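Local coordinates for protein 3-hydroxyacyl-CoA dehydrogenase (Burkholderia thailandensis, PDB 4XGN) that binds NAD in a Rossmann-type fold and probably oxidises 3-hydroxyacyl-CoA to 3-ketoacyl-CoA, as a member of the short-chain dehydrogenases, at residues Ala27-Leu32 against Glu230-Val235; Arg190-Ala195 against Arg236-Asn241. All coordinates share one frame; numbering follows the deposited sequence.

How the contacts relate
Both contacts use helix 228-240, taken at successive turns: contact 1 sets its earlier part against helix 24-35, and contact 2 sets its C-terminal end against strand 189-196 of the parallel sheet. Contact 2 is wholly buried and mixes isoleucine and methionine packing with an arginine that grips main-chain carbonyls. Contact 1, a helix pair lying on the same sheet, is partly buried and has no hydrogen bond across it; small side chains and one leucine do the work. The two meet directly where Val-235 CG2 lies 3.7 Å from Ile-194 CD1, and residues of both contacts also touch a second subunit.

Contact 1: Ala27-Leu32 against Glu230-Val235; sequences AGTARL and EYAMLV
Gly-28, Thr-29 and Leu-32 of helix 24-35 meet Ala-232 of helix 228-240 in a close helix-helix packing between two helices that lie on the parallel sheet. The axes come within 8.2 Å and cross at -57°, and at Thr-29 and Ala-232 the CA atoms are only 4.5 Å apart. What allows this is the lack of bulk: the methyl CB of Ala-232 rests 3.7 Å from Thr-29 CA and equally close to the carbonyl O of Gly-28, so it packs against backbone. Leu-32, one turn further along its helix from Gly-28, closes that side of the contact. Its chi1 of -179° sets CG trans to N and carries the side chain over to the other helix, CD1 coming to 3.8 Å from Ala-232 CB and 3.7 Å from Met-233 N.

Toward the sheet, Thr-29 divides its two branches. CG2 meets CG1 of Val-235 at 4.0 Å, the two side chains crossing at about a right angle. OG1 lies in the ring plane of Tyr-231, at the edge, 3.3 Å from CE1; its hydrogen-bond partner is Leu-25 O, one turn earlier in its own helix. Tyr-231 in turn sends its OH to Thr-151 OG1, which fixes the ring's far end, while its side chain also packs on Ile-194 and Pro-196. The tyrosine side chain is about 6 Å from the bound NAD. Helix 24-35 follows the first strand, 15-19, as the dinucleotide-binding helix of a Rossmann fold does, and here helix 228-240 packs beside it on the same side of the sheet, as in other short-chain dehydrogenases.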
ATOM      1  N   ALA A  27     -21.480 -13.412 -14.079  1.00 12.87           N
ATOM      2  CA  ALA A  27     -22.901 -13.773 -14.191  1.00 13.30           C
ATOM      3  C   ALA A  27     -23.723 -12.965 -13.179  1.00 13.48           C
ATOM      4  O   ALA A  27     -24.762 -12.378 -13.510  1.00 14.03           O
ATOM      5  CB  ALA A  27     -23.132 -15.253 -13.986  1.00 13.45           C
ATOM      6  N   GLY A  28     -23.242 -12.883 -11.931  1.00 13.27           N
ATOM      7  CA  GLY A  28     -23.950 -12.134 -10.906  1.00 13.28           C
ATOM      8  C   GLY A  28     -24.038 -10.659 -11.254  1.00 13.18           C
ATOM      9  O   GLY A  28     -25.084 -10.014 -11.047  1.00 13.25           O
ATOM     10  N   THR A  29     -22.957 -10.141 -11.837  1.00 12.94           N
ATOM     11  CA  THR A  29     -22.927  -8.768 -12.314  1.00 12.98           C
ATOM     12  C   THR A  29     -23.961  -8.523 -13.418  1.00 13.44           C
ATOM     13  O   THR A  29     -24.705  -7.539 -13.393  1.00 13.36           O
ATOM     14  CB  THR A  29     -21.515  -8.369 -12.785  1.00 12.74           C
ATOM     15  OG1 THR A  29     -20.607  -8.497 -11.670  1.00 12.30           O
ATOM     16  CG2 THR A  29     -21.470  -6.904 -13.217  1.00 12.83           C
ATOM     17  N   ALA A  30     -23.975  -9.430 -14.376  1.00 13.73           N
ATOM     18  CA  ALA A  30     -24.914  -9.402 -15.485  1.00 14.58           C
ATOM     19  C   ALA A  30     -26.342  -9.357 -14.990  1.00 15.52           C
ATOM     20  O   ALA A  30     -27.144  -8.573 -15.494  1.00 16.08           O
ATOM     21  CB  ALA A  30     -24.690 -10.604 -16.407  1.00 14.50           C
ATOM     22  N   ARG A  31     -26.664 -10.185 -14.002  1.00 16.34           N
ATOM     23  CA  ARG A  31     -27.994 -10.258 -13.460  1.00 17.33           C
ATOM     24  C   ARG A  31     -28.385  -8.938 -12.835  1.00 17.31           C
ATOM     25  O   ARG A  31     -29.485  -8.413 -13.104  1.00 17.68           O
ATOM     26  CB  ARG A  31     -28.141 -11.381 -12.449  1.00 18.31           C
ATOM     27  CG  ARG A  31     -28.029 -12.766 -13.032  1.00 19.99           C
ATOM     28  CD  ARG A  31     -28.183 -13.801 -11.923  1.00 21.79           C
ATOM     29  NE  ARG A  31     -27.919 -15.125 -12.433  1.00 24.14           N
ATOM     30  CZ  ARG A  31     -28.746 -15.857 -13.138  1.00 26.59           C
ATOM     31  NH1 ARG A  31     -29.968 -15.424 -13.461  1.00 27.84           N
ATOM     32  NH2 ARG A  31     -28.335 -17.049 -13.534  1.00 29.58           N
ATOM     33  N   LEU A  32     -27.497  -8.391 -12.007  1.00 16.60           N
ATOM     34  CA  LEU A  32     -27.826  -7.196 -11.264  1.00 17.30           C
ATOM     35  C   LEU A  32     -27.996  -6.016 -12.202  1.00 17.14           C
ATOM     36  O   LEU A  32     -28.933  -5.230 -12.009  1.00 18.26           O
ATOM     37  CB  LEU A  32     -26.775  -6.900 -10.170  1.00 17.41           C
ATOM     38  CG  LEU A  32     -27.038  -5.666  -9.300  1.00 18.18           C
ATOM     39  CD1 LEU A  32     -26.385  -5.839  -7.945  1.00 18.36           C
ATOM     40  CD2 LEU A  32     -26.420  -4.388  -9.837  1.00 18.49           C
ATOM     41  N   GLU A 230     -22.910  -9.540  -4.135  1.00 14.38           N
ATOM     42  CA  GLU A 230     -22.209  -8.538  -3.331  1.00 13.92           C
ATOM     43  C   GLU A 230     -21.074  -7.905  -4.118  1.00 13.14           C
ATOM     44  O   GLU A 230     -20.767  -6.720  -3.933  1.00 12.71           O
ATOM     45  CB  GLU A 230     -21.734  -9.171  -2.036  1.00 14.43           C
ATOM     46  CG  GLU A 230     -22.937  -9.551  -1.181  1.00 15.45           C
ATOM     47  CD  GLU A 230     -22.664 -10.506  -0.040  1.00 16.18           C
ATOM     48  OE1 GLU A 230     -21.747 -11.362  -0.078  1.00 15.69           O
ATOM     49  OE2 GLU A 230     -23.453 -10.414   0.944  1.00 18.28           O
ATOM     50  N   TYR A 231     -20.412  -8.700  -4.961  1.00 12.24           N
ATOM     51  CA  TYR A 231     -19.502  -8.167  -5.922  1.00 11.80           C
ATOM     52  C   TYR A 231     -20.207  -7.210  -6.872  1.00 11.99           C
ATOM     53  O   TYR A 231     -19.782  -6.084  -7.138  1.00 11.45           O
ATOM     54  CB  TYR A 231     -18.803  -9.314  -6.691  1.00 11.50           C
ATOM     55  CG  TYR A 231     -17.942  -8.819  -7.839  1.00 11.36           C
ATOM     56  CD1 TYR A 231     -18.473  -8.638  -9.078  1.00 11.44           C
ATOM     57  CD2 TYR A 231     -16.572  -8.540  -7.673  1.00 10.92           C
ATOM     58  CE1 TYR A 231     -17.699  -8.158 -10.117  1.00 11.38           C
ATOM     59  CE2 TYR A 231     -15.789  -8.076  -8.717  1.00 10.79           C
ATOM     60  CZ  TYR A 231     -16.372  -7.879  -9.948  1.00 11.06           C
ATOM     61  OH  TYR A 231     -15.641  -7.415 -11.026  1.00 11.04           O
ATOM     62  N   ALA A 232     -21.347  -7.683  -7.380  1.00 12.33           N
ATOM     63  CA  ALA A 232     -22.098  -6.911  -8.300  1.00 12.81           C
ATOM     64  C   ALA A 232     -22.617  -5.602  -7.732  1.00 13.02           C
ATOM     65  O   ALA A 232     -22.614  -4.618  -8.437  1.00 12.73           O
ATOM     66  CB  ALA A 232     -23.256  -7.728  -8.813  1.00 12.98           C
ATOM     67  N   MET A 233     -22.969  -5.590  -6.454  1.00 13.94           N
ATOM     68  CA  MET A 233     -23.384  -4.369  -5.795  1.00 14.89           C
ATOM     69  C   MET A 233     -22.278  -3.324  -5.831  1.00 13.81           C
ATOM     70  O   MET A 233     -22.559  -2.133  -6.049  1.00 13.47           O
ATOM     71  CB  MET A 233     -23.693  -4.624  -4.311  1.00 17.32           C
ATOM     72  CG  MET A 233     -25.000  -5.316  -3.964  1.00 20.38           C
ATOM     73  SD  MET A 233     -24.923  -5.651  -2.163  1.00 25.99           S
ATOM     74  CE  MET A 233     -24.666  -3.984  -1.633  1.00 23.39           C
ATOM     75  N   LEU A 234     -21.022  -3.763  -5.594  1.00 12.58           N
ATOM     76  CA  LEU A 234     -19.922  -2.828  -5.643  1.00 11.94           C
ATOM     77  C   LEU A 234     -19.659  -2.337  -7.056  1.00 11.84           C
ATOM     78  O   LEU A 234     -19.335  -1.170  -7.271  1.00 11.67           O
ATOM     79  CB  LEU A 234     -18.651  -3.439  -5.037  1.00 11.65           C
ATOM     80  CG  LEU A 234     -17.424  -2.518  -4.915  1.00 11.33           C
ATOM     81  CD1 LEU A 234     -17.715  -1.236  -4.190  1.00 11.48           C
ATOM     82  CD2 LEU A 234     -16.296  -3.317  -4.296  1.00 11.15           C
ATOM     83  N   VAL A 235     -19.806  -3.211  -8.045  1.00 11.90           N
ATOM     84  CA  VAL A 235     -19.687  -2.752  -9.432  1.00 12.01           C
ATOM     85  C   VAL A 235     -20.704  -1.595  -9.687  1.00 12.66           C
ATOM     86  O   VAL A 235     -20.383  -0.581 -10.309  1.00 12.50           O
ATOM     87  CB  VAL A 235     -19.938  -3.908 -10.462  1.00 12.16           C
ATOM     88  CG1 VAL A 235     -20.022  -3.381 -11.894  1.00 12.29           C
ATOM     89  CG2 VAL A 235     -18.862  -4.966 -10.380  1.00 11.96           C
TER

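Contact 2: Arg190-Ala195 against Arg236-Asn241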
ATOM      1  N   ARG A 190     -13.781   6.558 -16.459  1.00 12.61           N
ATOM      2  CA  ARG A 190     -13.240   6.129 -15.138  1.00 12.26           C
ATOM      3  C   ARG A 190     -12.757   4.676 -15.171  1.00 11.82           C
ATOM      4  O   ARG A 190     -13.273   3.845 -15.926  1.00 12.00           O
ATOM      5  CB  ARG A 190     -14.240   6.353 -14.033  1.00 12.34           C
ATOM      6  CG  ARG A 190     -14.505   7.810 -13.815  1.00 12.86           C
ATOM      7  CD  ARG A 190     -15.309   8.098 -12.576  1.00 13.08           C
ATOM      8  NE  ARG A 190     -16.706   7.737 -12.779  1.00 13.42           N
ATOM      9  CZ  ARG A 190     -17.311   6.686 -12.217  1.00 13.38           C
ATOM     10  NH1 ARG A 190     -16.668   5.808 -11.442  1.00 12.99           N
ATOM     11  NH2 ARG A 190     -18.600   6.505 -12.451  1.00 13.87           N
ATOM     12  N   VAL A 191     -11.718   4.395 -14.388  1.00 11.28           N
ATOM     13  CA  VAL A 191     -11.083   3.082 -14.374  1.00 11.05           C
ATOM     14  C   VAL A 191     -10.901   2.677 -12.933  1.00 10.74           C
ATOM     15  O   VAL A 191     -10.234   3.408 -12.144  1.00 10.44           O
ATOM     16  CB  VAL A 191      -9.726   3.141 -15.076  1.00 11.25           C
ATOM     17  CG1 VAL A 191      -9.054   1.776 -15.111  1.00 11.14           C
ATOM     18  CG2 VAL A 191      -9.902   3.772 -16.474  1.00 11.78           C
ATOM     19  N   MET A 192     -11.487   1.536 -12.577  1.00 10.51           N
ATOM     20  CA  MET A 192     -11.445   1.052 -11.195  1.00 10.49           C
ATOM     21  C   MET A 192     -11.181  -0.448 -11.162  1.00 10.39           C
ATOM     22  O   MET A 192     -11.473  -1.195 -12.132  1.00 10.45           O
ATOM     23  CB  MET A 192     -12.788   1.316 -10.515  1.00 10.59           C
ATOM     24  CG  MET A 192     -13.091   2.771 -10.156  1.00 10.63           C
ATOM     25  SD  MET A 192     -12.104   3.355  -8.788  1.00 10.54           S
ATOM     26  CE  MET A 192     -12.589   2.246  -7.496  1.00 10.31           C
ATOM     27  N   THR A 193     -10.719  -0.907  -9.997  1.00 10.25           N
ATOM     28  CA  THR A 193     -10.509  -2.326  -9.779  1.00 10.07           C
ATOM     29  C   THR A 193     -11.139  -2.759  -8.447  1.00 10.00           C
ATOM     30  O   THR A 193     -11.026  -2.032  -7.450  1.00  9.82           O
ATOM     31  CB  THR A 193      -8.977  -2.631  -9.812  1.00 10.22           C
ATOM     32  OG1 THR A 193      -8.477  -2.286 -11.117  1.00 10.70           O
ATOM     33  CG2 THR A 193      -8.735  -4.097  -9.551  1.00 10.20           C
ATOM     34  N   ILE A 194     -11.729  -3.939  -8.439  1.00  9.91           N
ATOM     35  CA  ILE A 194     -12.225  -4.629  -7.251  1.00  9.90           C
ATOM     36  C   ILE A 194     -11.275  -5.800  -7.010  1.00  9.86           C
ATOM     37  O   ILE A 194     -10.951  -6.520  -7.948  1.00 10.05           O
ATOM     38  CB  ILE A 194     -13.676  -5.128  -7.426  1.00 10.21           C
ATOM     39  CG1 ILE A 194     -14.632  -3.925  -7.643  1.00 10.45           C
ATOM     40  CG2 ILE A 194     -14.125  -5.891  -6.165  1.00 10.24           C
ATOM     41  CD1 ILE A 194     -16.025  -4.299  -8.174  1.00 10.69           C
ATOM     42  N   ALA A 195     -10.803  -5.932  -5.753  1.00  9.46           N
ATOM     43  CA  ALA A 195      -9.965  -7.045  -5.320  1.00  9.33           C
ATOM     44  C   ALA A 195     -10.791  -7.911  -4.382  1.00  9.34           C
ATOM     45  O   ALA A 195     -10.839  -7.691  -3.187  1.00  9.49           O
ATOM     46  CB  ALA A 195      -8.685  -6.519  -4.612  1.00  9.09           C
ATOM     47  N   ARG A 236     -21.954  -1.804  -9.293  1.00 13.31           N
ATOM     48  CA  ARG A 236     -22.981  -0.758  -9.509  1.00 14.50           C
ATOM     49  C   ARG A 236     -22.604   0.548  -8.831  1.00 13.99           C
ATOM     50  O   ARG A 236     -22.737   1.612  -9.400  1.00 13.93           O
ATOM     51  CB  ARG A 236     -24.321  -1.266  -8.989  1.00 16.07           C
ATOM     52  CG  ARG A 236     -25.404  -0.216  -8.980  1.00 18.08           C
ATOM     53  CD  ARG A 236     -26.796  -0.776  -8.809  1.00 20.27           C
ATOM     54  NE  ARG A 236     -27.724   0.311  -9.081  1.00 22.84           N
ATOM     55  CZ  ARG A 236     -29.038   0.164  -9.233  1.00 25.79           C
ATOM     56  NH1 ARG A 236     -29.618  -1.013  -9.030  1.00 26.77           N
ATOM     57  NH2 ARG A 236     -29.785   1.218  -9.543  1.00 27.59           N
ATOM     58  N   GLN A 237     -22.066   0.471  -7.615  1.00 13.40           N
ATOM     59  CA  GLN A 237     -21.634   1.706  -6.902  1.00 13.17           C
ATOM     60  C   GLN A 237     -20.551   2.436  -7.694  1.00 12.92           C
ATOM     61  O   GLN A 237     -20.559   3.655  -7.798  1.00 12.61           O
ATOM     62  CB  GLN A 237     -21.195   1.397  -5.479  1.00 13.10           C
ATOM     63  CG  GLN A 237     -20.432   2.529  -4.781  1.00 13.13           C
ATOM     64  CD  GLN A 237     -21.253   3.768  -4.444  1.00 13.88           C
ATOM     65  OE1 GLN A 237     -20.669   4.817  -4.110  1.00 14.06           O
ATOM     66  NE2 GLN A 237     -22.584   3.685  -4.555  1.00 14.69           N
ATOM     67  N   ILE A 238     -19.579   1.687  -8.220  1.00 12.72           N
ATOM     68  CA  ILE A 238     -18.567   2.274  -9.044  1.00 12.91           C
ATOM     69  C   ILE A 238     -19.136   2.950 -10.286  1.00 13.57           C
ATOM     70  O   ILE A 238     -18.759   4.074 -10.608  1.00 13.49           O
ATOM     71  CB  ILE A 238     -17.483   1.255  -9.434  1.00 12.63           C
ATOM     72  CG1 ILE A 238     -16.688   0.831  -8.199  1.00 12.52           C
ATOM     73  CG2 ILE A 238     -16.628   1.826 -10.592  1.00 12.67           C
ATOM     74  CD1 ILE A 238     -15.880  -0.442  -8.375  1.00 12.41           C
ATOM     75  N   PHE A 239     -20.061   2.284 -10.988  1.00 14.22           N
ATOM     76  CA  PHE A 239     -20.755   2.942 -12.086  1.00 15.22           C
ATOM     77  C   PHE A 239     -21.482   4.202 -11.680  1.00 15.38           C
ATOM     78  O   PHE A 239     -21.376   5.175 -12.389  1.00 15.43           O
ATOM     79  CB  PHE A 239     -21.720   1.969 -12.804  1.00 15.95           C
ATOM     80  CG  PHE A 239     -21.043   0.878 -13.616  1.00 16.79           C
ATOM     81  CD1 PHE A 239     -19.873   1.099 -14.302  1.00 17.49           C
ATOM     82  CD2 PHE A 239     -21.659  -0.365 -13.750  1.00 17.82           C
ATOM     83  CE1 PHE A 239     -19.282   0.079 -15.059  1.00 18.17           C
ATOM     84  CE2 PHE A 239     -21.094  -1.383 -14.508  1.00 18.39           C
ATOM     85  CZ  PHE A 239     -19.896  -1.163 -15.149  1.00 18.22           C
ATOM     86  N   GLU A 240     -22.145   4.204 -10.525  1.00 15.33           N
ATOM     87  CA  GLU A 240     -22.970   5.336 -10.105  1.00 16.48           C
ATOM     88  C   GLU A 240     -22.247   6.426  -9.327  1.00 15.98           C
ATOM     89  O   GLU A 240     -22.882   7.420  -8.994  1.00 17.42           O
ATOM     90  CB  GLU A 240     -24.191   4.823  -9.335  1.00 17.65           C
ATOM     91  CG  GLU A 240     -25.064   3.911 -10.213  1.00 18.91           C
ATOM     92  CD  GLU A 240     -26.318   3.363  -9.541  1.00 20.60           C
ATOM     93  OE1 GLU A 240     -26.376   3.241  -8.294  1.00 21.71           O
ATOM     94  OE2 GLU A 240     -27.262   3.019 -10.272  1.00 22.97           O
ATOM     95  N   ASN A 241     -20.971   6.252  -8.995  1.00 14.67           N
ATOM     96  CA  ASN A 241     -20.267   7.260  -8.197  1.00 14.23           C
ATOM     97  C   ASN A 241     -19.213   7.963  -9.032  1.00 14.10           C
ATOM     98  O   ASN A 241     -18.142   7.414  -9.282  1.00 13.79           O
ATOM     99  CB  ASN A 241     -19.684   6.659  -6.931  1.00 13.38           C
ATOM    100  CG  ASN A 241     -19.249   7.714  -5.935  1.00 13.07           C
ATOM    101  OD1 ASN A 241     -18.799   8.808  -6.306  1.00 12.87           O
ATOM    102  ND2 ASN A 241     -19.400   7.391  -4.652  1.00 12.60           N
TER
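Ile-238 O, near the end of helix 228-240, is gripped by both terminal nitrogens of Arg-190, a side chain rising from strand 189-196. NH1 donates at 2.8 Å to Ile-238 O with an N-H...O angle of 153°, and NH2 donates to the same oxygen at 3.1 Å. The acceptor lies almost in the guanidinium plane, an end-on fork; NH2 approaches in the carbonyl plane, whereas NH1 is tilted from it. A weak third bond runs from NH2 to Phe-239 O. Asn-241 O sits over one face of the guanidinium instead, 3.1 Å from CZ and too badly angled to bond. A bend at chi3 (-74°) turns the group onto these carbonyls. Together the three carbonyl oxygens should place partial negative charge beside the buried cation, which also forms a salt bridge with Glu-144 and donates to Leu-244 O.

Further along the strand the contact turns apolar. Ile-238 spreads its two arms over alternate strand residues: CG2 lies 3.7 Å from Met-192 CG, and CD1 reaches 3.8 Å to Ile-194 CG1. Val-149 of the adjacent strand also touches Ile-238 and Ile-194. Beyond the helix, Asn-241 ND2 donates almost straight to Gln-237 OE1 at 2.9 Å and also binds Glu-230 O of a second subunit, so the helix end faces a subunit interface. A helix running nearly antiparallel to the strand beneath it, at 160°, and leading on to the neighbouring strand 248-251, is the layered alpha/beta packing of a Rossmann-fold short-chain dehydrogenase.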